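Local coordinates for phosphotriesterase family protein (Listeria monocytogenes serotype 4b str. H7858, PDB 3PNZ) that probably hydrolyses phosphorylated sugar lactones, as a zinc-dependent lactonase of the amidohydrolase superfamily, at residues 271-274 with 278-281; 40-45 with 280-285. All blocks are in the same frame, centred on the assembly; numbering follows the deposited sequence.

Contact 1: 271-274 with 278-281; sequences GDTA and YYKH. With ZN (zinc ion), chain I; PO4 (phosphate ion), chain L.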
# COMPACT_ATOMS: atom_id res chain seq x y z
N GLY A 271 7.76 3.24 3.50
CA GLY A 271 7.83 4.62 3.98
C GLY A 271 6.61 5.45 3.69
O GLY A 271 6.51 6.60 4.14
N ASP A 272 5.66 4.89 2.93
CA ASP A 272 4.44 5.59 2.59
C ASP A 272 4.76 7.03 2.21
O ASP A 272 4.24 7.98 2.80
CB ASP A 272 3.44 5.54 3.74
CG ASP A 272 2.08 6.05 3.35
OD1 ASP A 272 1.81 6.15 2.14
OD2 ASP A 272 1.28 6.38 4.26
N THR A 273 5.62 7.17 1.21
CA THR A 273 6.22 8.45 0.83
C THR A 273 5.24 9.26 -0.02
O THR A 273 5.21 9.15 -1.24
CB THR A 273 7.54 8.21 0.08
OG1 THR A 273 8.28 7.17 0.75
CG2 THR A 273 8.39 9.46 0.04
N ALA A 274 4.44 10.08 0.65
CA ALA A 274 3.28 10.68 -0.01
C ALA A 274 3.37 12.19 -0.18
O ALA A 274 2.42 12.81 -0.64
CB ALA A 274 2.01 10.32 0.75
N TYR A 278 8.80 14.71 1.50
CA TYR A 278 9.34 13.40 1.82
C TYR A 278 10.27 12.89 0.73
O TYR A 278 11.15 12.06 0.98
CB TYR A 278 8.21 12.39 2.00
CG TYR A 278 7.38 12.52 3.26
CD1 TYR A 278 7.73 13.41 4.27
CD2 TYR A 278 6.23 11.76 3.42
CE1 TYR A 278 6.95 13.52 5.42
CE2 TYR A 278 5.45 11.86 4.57
CZ TYR A 278 5.82 12.74 5.56
OH TYR A 278 5.05 12.85 6.70
N TYR A 279 10.05 13.35 -0.50
CA TYR A 279 10.90 12.97 -1.63
C TYR A 279 12.20 13.77 -1.62
O TYR A 279 12.19 14.98 -1.39
CB TYR A 279 10.15 13.19 -2.95
CG TYR A 279 9.45 11.95 -3.46
CD1 TYR A 279 8.29 11.47 -2.84
CD2 TYR A 279 9.94 11.26 -4.56
CE1 TYR A 279 7.65 10.32 -3.31
CE2 TYR A 279 9.31 10.13 -5.03
CZ TYR A 279 8.17 9.66 -4.42
OH TYR A 279 7.58 8.53 -4.91
N LYS A 280 13.30 13.08 -1.88
CA LYS A 280 14.60 13.72 -1.95
C LYS A 280 14.61 14.75 -3.07
O LYS A 280 15.08 15.88 -2.90
CB LYS A 280 15.68 12.66 -2.19
CG LYS A 280 17.10 13.21 -2.21
CD LYS A 280 18.12 12.10 -2.41
CE LYS A 280 19.54 12.63 -2.37
NZ LYS A 280 20.54 11.56 -2.65
N HIS A 281 14.05 14.38 -4.22
CA HIS A 281 14.19 15.22 -5.41
C HIS A 281 13.03 16.18 -5.66
O HIS A 281 12.99 16.86 -6.68
CB HIS A 281 14.51 14.35 -6.64
CG HIS A 281 15.78 13.59 -6.49
ND1 HIS A 281 17.01 14.14 -6.77
CD2 HIS A 281 16.02 12.33 -6.04
CE1 HIS A 281 17.96 13.24 -6.52
NE2 HIS A 281 17.38 12.14 -6.08
ZN ZN I . -0.39 5.37 1.32
P PO4 L . 1.68 11.66 6.32
O1 PO4 L . 1.63 13.14 6.61
O2 PO4 L . 1.39 11.44 4.85
O3 PO4 L . 3.06 11.12 6.61
O4 PO4 L . 0.64 10.92 7.15
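Thr273 pushes its methyl group between two consecutive tyrosines: CG2 lies 3.5 Å from Tyr278 CB and 3.5 Å from Tyr279 CD1. The contact folds back the loop that follows strand 267-269 of the TIM barrel, the amidohydrolase fold in which such loops carry the metal site. A threonine suits the spot because its two branches face different surroundings. CG2, anti to the backbone N, takes the apolar side between the aromatic side chains, while OG1 hydrogen-bonds to Glu23. The Tyr279 ring turns an edge to the backbone of the loop; Thr273 O meets that edge near the plane of the ring, 3.4 Å from Tyr279 CE1, and the tyrosine hydroxyl bonds to the carbonyl oxygen of His24. Tyr278 likewise turns its ring edge to the loop backbone, with CD2 3.7 Å from Ala274 N. One residue before Thr273, Asp272 binds a zinc ion through OD1 at 2.5 Å, together with His22, His24 and the carboxylated Lys154. Tyr278 points on into the neighbouring pocket, which holds a phosphate ion probably left by crystallisation; as the probable substrates are phosphorylated sugar lactones, it may mark where a substrate phosphate sits. Lys242, Lys244, Tyr245 and Arg275 also bind this ion, a basic and phenolic set suited to an anion. Tyr278 OH donates to phosphate O3 at 2.6 Å, the oxygen lying in the plane of the tyrosine ring.

Contact 2: 40-45 with 280-285; sequences LLLDDK and KHYGHG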
# COMPACT_ATOMS: atom_id res chain seq x y z
N LEU A 40 0.96 17.45 -0.79
CA LEU A 40 0.42 16.10 -0.97
C LEU A 40 0.18 15.76 -2.43
O LEU A 40 -0.44 14.75 -2.75
CB LEU A 40 -0.87 15.93 -0.18
CG LEU A 40 -0.67 15.78 1.34
CD1 LEU A 40 -1.96 16.07 2.08
CD2 LEU A 40 -0.15 14.37 1.67
N LEU A 41 0.67 16.61 -3.32
CA LEU A 41 0.60 16.32 -4.75
C LEU A 41 1.98 15.94 -5.28
O LEU A 41 2.89 16.77 -5.34
CB LEU A 41 0.05 17.52 -5.52
CG LEU A 41 -1.18 18.22 -4.92
CD1 LEU A 41 -1.60 19.39 -5.82
CD2 LEU A 41 -2.33 17.26 -4.70
N LEU A 42 2.15 14.67 -5.65
CA LEU A 42 3.39 14.24 -6.27
C LEU A 42 3.20 14.39 -7.78
O LEU A 42 2.84 13.43 -8.46
CB LEU A 42 3.71 12.79 -5.90
CG LEU A 42 4.01 12.56 -4.42
CD1 LEU A 42 4.26 11.08 -4.11
CD2 LEU A 42 5.20 13.40 -3.99
N ASP A 43 3.43 15.59 -8.28
CA ASP A 43 2.94 15.97 -9.60
C ASP A 43 4.02 16.25 -10.63
O ASP A 43 3.78 16.95 -11.61
CB ASP A 43 2.01 17.18 -9.46
CG ASP A 43 2.70 18.36 -8.80
OD1 ASP A 43 3.91 18.27 -8.48
OD2 ASP A 43 2.03 19.40 -8.61
N ASP A 44 5.22 15.70 -10.41
CA ASP A 44 6.32 15.86 -11.36
C ASP A 44 6.99 14.52 -11.66
O ASP A 44 7.81 14.04 -10.88
CB ASP A 44 7.35 16.86 -10.84
CG ASP A 44 8.39 17.24 -11.89
OD1 ASP A 44 8.92 16.34 -12.59
OD2 ASP A 44 8.67 18.45 -12.02
N LYS A 45 6.67 13.94 -12.81
CA LYS A 45 7.17 12.62 -13.17
C LYS A 45 8.70 12.51 -13.10
O LYS A 45 9.24 11.52 -12.60
CB LYS A 45 6.66 12.22 -14.57
CG LYS A 45 7.14 10.86 -15.08
CD LYS A 45 8.49 10.97 -15.80
CE LYS A 45 8.69 9.79 -16.76
NZ LYS A 45 10.03 9.86 -17.42
N LYS A 280 13.30 13.08 -1.88
CA LYS A 280 14.60 13.72 -1.95
C LYS A 280 14.61 14.75 -3.07
O LYS A 280 15.08 15.88 -2.90
CB LYS A 280 15.68 12.66 -2.19
CG LYS A 280 17.10 13.21 -2.21
CD LYS A 280 18.12 12.10 -2.41
CE LYS A 280 19.54 12.63 -2.37
NZ LYS A 280 20.54 11.56 -2.65
N HIS A 281 14.05 14.38 -4.22
CA HIS A 281 14.19 15.22 -5.41
C HIS A 281 13.03 16.18 -5.66
O HIS A 281 12.99 16.86 -6.68
CB HIS A 281 14.51 14.35 -6.64
CG HIS A 281 15.78 13.59 -6.49
ND1 HIS A 281 17.01 14.14 -6.77
CD2 HIS A 281 16.02 12.33 -6.04
CE1 HIS A 281 17.96 13.24 -6.52
NE2 HIS A 281 17.38 12.14 -6.08
N TYR A 282 12.09 16.25 -4.72
CA TYR A 282 11.15 17.35 -4.70
C TYR A 282 11.62 18.31 -3.60
O TYR A 282 12.24 19.33 -3.89
CB TYR A 282 9.73 16.89 -4.37
CG TYR A 282 8.91 16.19 -5.45
CD1 TYR A 282 7.98 16.89 -6.22
CD2 TYR A 282 8.99 14.81 -5.64
CE1 TYR A 282 7.18 16.24 -7.17
CE2 TYR A 282 8.19 14.15 -6.59
CZ TYR A 282 7.29 14.88 -7.34
OH TYR A 282 6.49 14.25 -8.27
N GLY A 283 11.34 17.97 -2.35
CA GLY A 283 11.62 18.86 -1.23
C GLY A 283 12.80 18.50 -0.33
O GLY A 283 12.88 18.98 0.80
N HIS A 284 13.71 17.67 -0.83
CA HIS A 284 14.93 17.32 -0.10
C HIS A 284 14.66 16.58 1.20
O HIS A 284 15.39 16.72 2.18
CB HIS A 284 15.79 18.57 0.14
CG HIS A 284 16.06 19.35 -1.10
ND1 HIS A 284 15.36 20.49 -1.43
CD2 HIS A 284 16.94 19.14 -2.11
CE1 HIS A 284 15.81 20.96 -2.59
NE2 HIS A 284 16.76 20.15 -3.02
N GLY A 285 13.62 15.75 1.19
CA GLY A 285 13.32 14.90 2.31
C GLY A 285 14.11 13.61 2.23
O GLY A 285 15.02 13.48 1.41
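With chi1 at -76°, Tyr282 sets its CG anti to its own carbonyl carbon, and the ring reaches from helix 280-283 to the backbone of 42-44; Leu42, with a similar chi1 of -65°, brings its isobutyl group across that ring. The two side chains meet at about a right angle. Leu42 CD2 sits over one face of the phenol, offset toward the rim and 4.0 Å from CE2; leucine suits the place because its branched end puts one methyl over the apolar ring face. At the far end of the ring, Asp44 N donates to Tyr282 OH at 2.9 Å with an N-H...O angle of 153°, a moderately bent bond. Ser48 OG of helix 45-57 is a second hydrogen-bond partner of the same hydroxyl. Tyrosine suits this bridging place because one side chain offers both an apolar face and a polar end. In the barrel fold of the phosphotriesterase family, the contact joins a loop from the first part of the chain to the short helix that follows the last strand, 267-269. Asp44 is the N-cap of helix 45-57, and its OD1 accepts from Lys47 N, a short acid whose carboxylate reaches a backbone amide of the helix's first turn. Its CB meanwhile rests 3.7 Å from Tyr282 CE1, so the start of that helix is held against the tyrosine by backbone and side chain together. Asp43 OD1 stands 4.1 Å from the same atom, Tyr282 CE1, and makes a long, weak ion pair with Lys276 NZ.

How the contacts relate
Starting from the N terminus, the chain first passes 40-45, just ahead of helix 45-57, and returns to it only after the remaining barrel strands, when 280-285 arrives. Contact 2 therefore closes a long loop of 234 residues. Contact 1 closes a tight one of three residues, between 271-274 and 278-281, nested inside the end of the longer loop; the two share Lys280 and His281. Their centres are 7 Å apart and they touch directly: Leu42 CD1 packs 3.6 Å from Tyr279 CE1, and Tyr279 O probably bonds to Gly285 N. Together they connect the zinc-bearing loop after strand 267-269 with helix 280-283 and the start of helix 45-57.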